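Local atomic coordinates of flavin prenyltransferase UbiX (Aquifex aeolicus, PDB entry 2EJB), a protein that probably makes prenylated FMN, the cofactor of the decarboxylase UbiD, by joining a dimethylallyl group from dimethylallyl monophosphate to FMN without a metal. Residues Leu123-Ala128 with Glu136-Ile141; Val147-Ser152 with Leu174-Ile179. One frame throughout, in Å; residues are numbered along the deposited sequence.

Interaction 1. Residues Leu123-Ala128 with Glu136-Ile141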
ATOM      1  N   LEU A 123       1.541  -0.706  12.438  1.00 28.99           N
ATOM      2  CA  LEU A 123       1.780  -1.819  11.515  1.00 27.26           C
ATOM      3  C   LEU A 123       2.069  -1.345  10.091  1.00 31.75           C
ATOM      4  O   LEU A 123       1.440  -0.404   9.597  1.00 32.41           O
ATOM      5  CB  LEU A 123       0.558  -2.747  11.494  1.00 28.71           C
ATOM      6  CG  LEU A 123       0.274  -3.771  12.605  1.00 41.98           C
ATOM      7  CD1 LEU A 123       0.833  -3.331  13.939  1.00 38.03           C
ATOM      8  CD2 LEU A 123      -1.238  -4.015  12.679  1.00 37.43           C
ATOM      9  N   LEU A 124       3.037  -1.988   9.440  1.00 31.73           N
ATOM     10  CA  LEU A 124       3.365  -1.650   8.061  1.00 30.25           C
ATOM     11  C   LEU A 124       2.922  -2.846   7.248  1.00 33.63           C
ATOM     12  O   LEU A 124       3.539  -3.907   7.313  1.00 33.78           O
ATOM     13  CB  LEU A 124       4.872  -1.415   7.851  1.00 32.40           C
ATOM     14  CG  LEU A 124       5.171  -0.932   6.420  1.00 36.99           C
ATOM     15  CD1 LEU A 124       4.739   0.520   6.297  1.00 38.77           C
ATOM     16  CD2 LEU A 124       6.658  -1.065   6.097  1.00 40.20           C
ATOM     17  N   VAL A 125       1.837  -2.686   6.500  1.00 33.96           N
ATOM     18  CA  VAL A 125       1.310  -3.778   5.694  1.00 32.13           C
ATOM     19  C   VAL A 125       1.774  -3.679   4.248  1.00 38.24           C
ATOM     20  O   VAL A 125       1.783  -2.604   3.650  1.00 36.32           O
ATOM     21  CB  VAL A 125      -0.233  -3.804   5.739  1.00 30.27           C
ATOM     22  CG1 VAL A 125      -0.751  -4.931   4.862  1.00 29.79           C
ATOM     23  CG2 VAL A 125      -0.706  -3.996   7.186  1.00 29.05           C
ATOM     24  N   ARG A 126       2.163  -4.822   3.702  1.00 36.80           N
ATOM     25  CA  ARG A 126       2.656  -4.907   2.340  1.00 37.70           C
ATOM     26  C   ARG A 126       1.993  -6.112   1.681  1.00 40.56           C
ATOM     27  O   ARG A 126       2.436  -7.247   1.848  1.00 36.22           O
ATOM     28  CB  ARG A 126       4.182  -5.060   2.375  1.00 44.21           C
ATOM     29  CG  ARG A 126       4.907  -4.942   1.043  1.00 47.61           C
ATOM     30  CD  ARG A 126       4.771  -6.208   0.228  1.00 46.46           C
ATOM     31  NE  ARG A 126       4.005  -5.972  -0.983  1.00 52.10           N
ATOM     32  CZ  ARG A 126       3.481  -6.932  -1.732  1.00 51.06           C
ATOM     33  NH1 ARG A 126       3.635  -8.205  -1.389  1.00 50.81           N
ATOM     34  NH2 ARG A 126       2.797  -6.614  -2.821  1.00 44.36           N
ATOM     35  N   GLU A 127       0.910  -5.854   0.956  1.00 39.43           N
ATOM     36  CA  GLU A 127       0.175  -6.902   0.261  1.00 35.32           C
ATOM     37  C   GLU A 127      -0.560  -6.297  -0.937  1.00 37.82           C
ATOM     38  O   GLU A 127      -0.859  -5.104  -0.947  1.00 37.95           O
ATOM     39  CB  GLU A 127      -0.823  -7.571   1.215  1.00 40.98           C
ATOM     40  CG  GLU A 127      -1.691  -8.635   0.560  1.00 41.06           C
ATOM     41  CD  GLU A 127      -0.876  -9.763  -0.041  1.00 48.24           C
ATOM     42  OE1 GLU A 127      -0.525 -10.706   0.701  1.00 44.15           O
ATOM     43  OE2 GLU A 127      -0.579  -9.695  -1.257  1.00 44.61           O
ATOM     44  N   ALA A 128      -0.843  -7.116  -1.945  1.00 34.47           N
ATOM     45  CA  ALA A 128      -1.536  -6.652  -3.139  1.00 38.71           C
ATOM     46  C   ALA A 128      -1.961  -7.819  -4.027  1.00 37.12           C
ATOM     47  O   ALA A 128      -1.165  -8.708  -4.315  1.00 34.96           O
ATOM     48  CB  ALA A 128      -0.628  -5.700  -3.935  1.00 34.85           C
ATOM     49  N   GLU A 136     -10.801  -5.637   6.387  1.00 27.10           N
ATOM     50  CA  GLU A 136     -11.485  -5.641   7.664  1.00 29.78           C
ATOM     51  C   GLU A 136     -10.525  -5.759   8.838  1.00 30.38           C
ATOM     52  O   GLU A 136     -10.768  -5.183   9.895  1.00 30.99           O
ATOM     53  CB  GLU A 136     -12.543  -6.749   7.692  1.00 36.59           C
ATOM     54  CG  GLU A 136     -13.755  -6.403   6.829  1.00 50.78           C
ATOM     55  CD  GLU A 136     -14.821  -7.477   6.842  1.00 60.84           C
ATOM     56  OE1 GLU A 136     -14.573  -8.569   6.287  1.00 53.29           O
ATOM     57  OE2 GLU A 136     -15.902  -7.222   7.417  1.00 68.32           O
ATOM     58  N   ASN A 137      -9.433  -6.494   8.659  1.00 25.93           N
ATOM     59  CA  ASN A 137      -8.472  -6.632   9.745  1.00 27.77           C
ATOM     60  C   ASN A 137      -7.821  -5.287  10.008  1.00 26.76           C
ATOM     61  O   ASN A 137      -7.622  -4.902  11.158  1.00 31.68           O
ATOM     62  CB  ASN A 137      -7.404  -7.668   9.391  1.00 25.21           C
ATOM     63  CG  ASN A 137      -7.911  -9.092   9.523  1.00 30.69           C
ATOM     64  OD1 ASN A 137      -7.317 -10.026   8.991  1.00 41.49           O
ATOM     65  ND2 ASN A 137      -9.006  -9.263  10.240  1.00 26.92           N
ATOM     66  N   MET A 138      -7.488  -4.574   8.937  1.00 28.32           N
ATOM     67  CA  MET A 138      -6.866  -3.267   9.081  1.00 32.38           C
ATOM     68  C   MET A 138      -7.846  -2.289   9.707  1.00 29.08           C
ATOM     69  O   MET A 138      -7.454  -1.434  10.491  1.00 28.04           O
ATOM     70  CB  MET A 138      -6.385  -2.742   7.722  1.00 23.03           C
ATOM     71  CG  MET A 138      -5.186  -3.505   7.157  1.00 28.94           C
ATOM     72  SD  MET A 138      -4.483  -2.774   5.652  1.00 33.84           S
ATOM     73  CE  MET A 138      -5.593  -3.408   4.434  1.00 30.31           C
ATOM     74  N   LEU A 139      -9.123  -2.431   9.364  1.00 33.12           N
ATOM     75  CA  LEU A 139     -10.163  -1.556   9.892  1.00 32.70           C
ATOM     76  C   LEU A 139     -10.331  -1.785  11.385  1.00 32.90           C
ATOM     77  O   LEU A 139     -10.496  -0.838  12.157  1.00 29.00           O
ATOM     78  CB  LEU A 139     -11.497  -1.833   9.199  1.00 37.33           C
ATOM     79  CG  LEU A 139     -12.198  -0.679   8.487  1.00 42.38           C
ATOM     80  CD1 LEU A 139     -13.594  -1.136   8.097  1.00 42.77           C
ATOM     81  CD2 LEU A 139     -12.274   0.550   9.384  1.00 39.75           C
ATOM     82  N   LYS A 140     -10.311  -3.051  11.788  1.00 36.09           N
ATOM     83  CA  LYS A 140     -10.451  -3.377  13.198  1.00 36.04           C
ATOM     84  C   LYS A 140      -9.264  -2.808  13.976  1.00 32.20           C
ATOM     85  O   LYS A 140      -9.451  -2.209  15.032  1.00 34.68           O
ATOM     86  CB  LYS A 140     -10.549  -4.892  13.403  1.00 40.09           C
ATOM     87  CG  LYS A 140     -10.640  -5.285  14.869  1.00 45.84           C
ATOM     88  CD  LYS A 140     -11.762  -6.263  15.160  1.00 53.99           C
ATOM     89  CE  LYS A 140     -11.980  -6.402  16.672  1.00 60.71           C
ATOM     90  NZ  LYS A 140     -12.943  -7.486  17.029  1.00 63.69           N
ATOM     91  N   ILE A 141      -8.048  -2.991  13.456  1.00 30.11           N
ATOM     92  CA  ILE A 141      -6.858  -2.459  14.132  1.00 30.31           C
ATOM     93  C   ILE A 141      -7.034  -0.950  14.302  1.00 30.86           C
ATOM     94  O   ILE A 141      -6.876  -0.409  15.398  1.00 31.51           O
ATOM     95  CB  ILE A 141      -5.559  -2.683  13.307  1.00 33.80           C
ATOM     96  CG1 ILE A 141      -5.220  -4.175  13.222  1.00 25.37           C
ATOM     97  CG2 ILE A 141      -4.405  -1.890  13.923  1.00 32.64           C
ATOM     98  CD1 ILE A 141      -5.051  -4.851  14.558  1.00 26.33           C
TER
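Leu123 points its CD2 methyl into the fork of Ile141, crossing that side chain at about a right angle, with CD2 4.0 Å from Ile141 CG2 and equally near Ile141 CG1. The fork faces the strand because Ile141 CG2 lies anti to its own backbone N while CG1 lies beside it (chi1 -67°). One helical turn earlier, Met138 supplies the second touch: its SD comes to 4.3 Å from Val125 CG2. The start of this side chain does not aim at the strand, but it is extended through chi2 (-173°), which carries the sulfur across to the valine. Leu123 and Val125 share one face of the strand, and the helix runs back antiparallel to it, so Leu123 meets Ile141, and Val125 meets Met138 one turn earlier in the helix. No hydrogen bond joins the segments; the contact is buried and apolar. Beyond Val125 the chain enters a loop holding Arg126, predicted to bind FMN. This is the first half of a beta-alpha-beta unit, strand 121-125 against helix 132-143, with Val148 of strand 147-150 touching Val125, Met138 and Ile141, and helix 92-100 reaching Ile141 through Leu95.

Interaction 2. Residues Val147-Ser152 with Leu174-Ile179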
ATOM      1  N   VAL A 147      -2.521   2.036  14.319  1.00 31.55           N
ATOM      2  CA  VAL A 147      -2.291   2.753  13.072  1.00 34.37           C
ATOM      3  C   VAL A 147      -1.754   1.809  12.017  1.00 33.33           C
ATOM      4  O   VAL A 147      -0.755   1.117  12.232  1.00 37.01           O
ATOM      5  CB  VAL A 147      -1.275   3.890  13.245  1.00 33.18           C
ATOM      6  CG1 VAL A 147      -0.922   4.474  11.884  1.00 30.30           C
ATOM      7  CG2 VAL A 147      -1.852   4.970  14.150  1.00 32.10           C
ATOM      8  N   VAL A 148      -2.422   1.780  10.875  1.00 31.45           N
ATOM      9  CA  VAL A 148      -1.997   0.922   9.787  1.00 30.34           C
ATOM     10  C   VAL A 148      -1.347   1.745   8.690  1.00 31.92           C
ATOM     11  O   VAL A 148      -1.950   2.669   8.140  1.00 27.79           O
ATOM     12  CB  VAL A 148      -3.185   0.128   9.199  1.00 30.54           C
ATOM     13  CG1 VAL A 148      -2.720  -0.695   7.993  1.00 31.12           C
ATOM     14  CG2 VAL A 148      -3.761  -0.795  10.264  1.00 22.56           C
ATOM     15  N   VAL A 149      -0.103   1.406   8.383  1.00 33.59           N
ATOM     16  CA  VAL A 149       0.641   2.100   7.351  1.00 34.29           C
ATOM     17  C   VAL A 149       0.963   1.119   6.236  1.00 32.65           C
ATOM     18  O   VAL A 149       1.672   0.137   6.455  1.00 31.84           O
ATOM     19  CB  VAL A 149       1.978   2.657   7.890  1.00 38.08           C
ATOM     20  CG1 VAL A 149       2.644   3.515   6.823  1.00 39.85           C
ATOM     21  CG2 VAL A 149       1.745   3.461   9.171  1.00 30.40           C
ATOM     22  N   PRO A 150       0.430   1.354   5.030  1.00 28.45           N
ATOM     23  CA  PRO A 150       0.727   0.435   3.930  1.00 33.33           C
ATOM     24  C   PRO A 150       2.113   0.788   3.409  1.00 26.51           C
ATOM     25  O   PRO A 150       2.507   1.947   3.455  1.00 31.79           O
ATOM     26  CB  PRO A 150      -0.358   0.763   2.913  1.00 31.16           C
ATOM     27  CG  PRO A 150      -0.480   2.242   3.073  1.00 30.80           C
ATOM     28  CD  PRO A 150      -0.498   2.411   4.588  1.00 34.45           C
ATOM     29  N   ALA A 151       2.863  -0.197   2.935  1.00 28.79           N
ATOM     30  CA  ALA A 151       4.187   0.100   2.408  1.00 34.44           C
ATOM     31  C   ALA A 151       3.983   0.626   0.989  1.00 32.67           C
ATOM     32  O   ALA A 151       4.261  -0.066   0.013  1.00 27.49           O
ATOM     33  CB  ALA A 151       5.054  -1.157   2.402  1.00 25.47           C
ATOM     34  N   SER A 152       3.474   1.854   0.887  1.00 34.53           N
ATOM     35  CA  SER A 152       3.215   2.483  -0.409  1.00 33.82           C
ATOM     36  C   SER A 152       4.001   3.783  -0.526  1.00 38.56           C
ATOM     37  O   SER A 152       3.472   4.867  -0.245  1.00 38.64           O
ATOM     38  CB  SER A 152       1.713   2.779  -0.562  1.00 40.43           C
ATOM     39  OG  SER A 152       0.931   1.607  -0.386  1.00 45.95           O
ATOM     40  N   LEU A 174       7.906   6.845  11.542  1.00 34.50           N
ATOM     41  CA  LEU A 174       8.376   7.638  12.663  1.00 38.64           C
ATOM     42  C   LEU A 174       7.419   8.792  12.942  1.00 37.67           C
ATOM     43  O   LEU A 174       7.170   9.123  14.097  1.00 35.33           O
ATOM     44  CB  LEU A 174       9.797   8.151  12.397  1.00 37.26           C
ATOM     45  CG  LEU A 174      10.860   7.047  12.527  1.00 43.01           C
ATOM     46  CD1 LEU A 174      12.184   7.533  11.968  1.00 43.40           C
ATOM     47  CD2 LEU A 174      11.001   6.615  13.981  1.00 43.72           C
ATOM     48  N   ASP A 175       6.871   9.397  11.891  1.00 37.11           N
ATOM     49  CA  ASP A 175       5.930  10.498  12.072  1.00 38.53           C
ATOM     50  C   ASP A 175       4.695  10.036  12.835  1.00 38.82           C
ATOM     51  O   ASP A 175       4.083  10.816  13.563  1.00 32.67           O
ATOM     52  CB  ASP A 175       5.491  11.082  10.725  1.00 39.95           C
ATOM     53  CG  ASP A 175       6.602  11.830  10.022  1.00 45.99           C
ATOM     54  OD1 ASP A 175       7.565  12.248  10.703  1.00 47.82           O
ATOM     55  OD2 ASP A 175       6.503  12.015   8.789  1.00 49.99           O
ATOM     56  N   VAL A 176       4.321   8.771  12.657  1.00 34.33           N
ATOM     57  CA  VAL A 176       3.157   8.240  13.350  1.00 32.20           C
ATOM     58  C   VAL A 176       3.315   8.419  14.858  1.00 36.34           C
ATOM     59  O   VAL A 176       2.355   8.740  15.559  1.00 34.09           O
ATOM     60  CB  VAL A 176       2.941   6.744  13.042  1.00 30.14           C
ATOM     61  CG1 VAL A 176       1.816   6.190  13.911  1.00 34.43           C
ATOM     62  CG2 VAL A 176       2.603   6.561  11.570  1.00 27.10           C
ATOM     63  N   LEU A 177       4.525   8.221  15.366  1.00 37.47           N
ATOM     64  CA  LEU A 177       4.743   8.367  16.796  1.00 41.76           C
ATOM     65  C   LEU A 177       5.403   9.691  17.177  1.00 41.37           C
ATOM     66  O   LEU A 177       5.896   9.851  18.294  1.00 38.48           O
ATOM     67  CB  LEU A 177       5.551   7.173  17.314  1.00 43.44           C
ATOM     68  CG  LEU A 177       4.730   5.979  17.829  1.00 53.13           C
ATOM     69  CD1 LEU A 177       3.458   5.765  17.023  1.00 59.55           C
ATOM     70  CD2 LEU A 177       5.612   4.745  17.789  1.00 56.04           C
ATOM     71  N   ARG A 178       5.392  10.642  16.247  1.00 39.04           N
ATOM     72  CA  ARG A 178       5.967  11.966  16.476  1.00 46.57           C
ATOM     73  C   ARG A 178       7.452  11.972  16.810  1.00 45.58           C
ATOM     74  O   ARG A 178       7.924  12.855  17.523  1.00 49.01           O
ATOM     75  CB  ARG A 178       5.205  12.686  17.593  1.00 48.08           C
ATOM     76  CG  ARG A 178       3.941  13.399  17.146  1.00 55.19           C
ATOM     77  CD  ARG A 178       3.011  12.483  16.382  1.00 53.21           C
ATOM     78  NE  ARG A 178       1.762  13.144  16.014  1.00 48.89           N
ATOM     79  CZ  ARG A 178       0.884  12.643  15.151  1.00 50.17           C
ATOM     80  NH1 ARG A 178       1.123  11.475  14.566  1.00 39.26           N
ATOM     81  NH2 ARG A 178      -0.233  13.305  14.874  1.00 43.97           N
ATOM     82  N   ILE A 179       8.192  10.993  16.310  1.00 48.53           N
ATOM     83  CA  ILE A 179       9.625  10.951  16.573  1.00 46.75           C
ATOM     84  C   ILE A 179      10.330  11.800  15.519  1.00 49.95           C
ATOM     85  O   ILE A 179      10.229  11.524  14.324  1.00 53.33           O
ATOM     86  CB  ILE A 179      10.159   9.506  16.520  1.00 46.71           C
ATOM     87  CG1 ILE A 179       9.513   8.673  17.632  1.00 35.10           C
ATOM     88  CG2 ILE A 179      11.674   9.505  16.666  1.00 40.04           C
ATOM     89  CD1 ILE A 179       9.990   7.234  17.679  1.00 46.46           C
TER
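The carbonyl oxygen Asp175 O, one residue ahead of the Val176 side chain that meets Val147 and Val149, is approached by two groups of Arg178. The backbone Arg178 N donates to Asp175 O at 3.0 Å. From the guanidinium comes a weak second bond, Arg178 NH1 to Asp175 O at 3.2 Å, and NH1 also bonds weakly to Val176 O. With Ile179 N reaching back to Leu174 O at 3.1 Å, this is a Schellman motif, in which Arg178 at positive phi (60°) ends the helix and its side chain folds back so that the edge of the guanidinium meets the end of the helix.

Across the contact everything is apolar. Val176 and Val147 reach toward each other tip to tip, Val176 CG1 lying 3.8 Å from Val147 CG1 and almost as near Val147 CG2. Val176 CG1 is anti to the backbone N (chi1 173°), and the other branch is thereby turned to Val149, where the two side chains slide past each other with Val176 CG2 4.0 Å from Val149 CG2. An alanine in place of Val176 would lose both branches and is likely to leave a gap facing Val147 and Val149.

Lys172, predicted to bind dimethylallyl phosphate, lies one turn earlier on the helix, its side chain about 5 Å from that of Val149. Pro129 of the second subunit packs on all three valines, and Val122 of strand 121-125 touches Val176, so the end of helix 162-176 rests on strands 121-125 and 147-150 at the dimer interface.

Along the chain, strand 121-125 leads through a short loop into helix 132-143, which returns to close interaction 1; only then does strand 147-150 begin, and helix 162-176 comes back over it to close interaction 2 through a longer excursion. The two loops therefore follow in series, neither nesting nor crossing. They join at the sheet, where the strands are parallel neighbours: Leu123 O probably accepts Val149 N at 2.7 Å, and Val125 O probably accepts Ala151 N. Strand 147-150 serves both helices, one on each face. Both contacts also touch the second subunit.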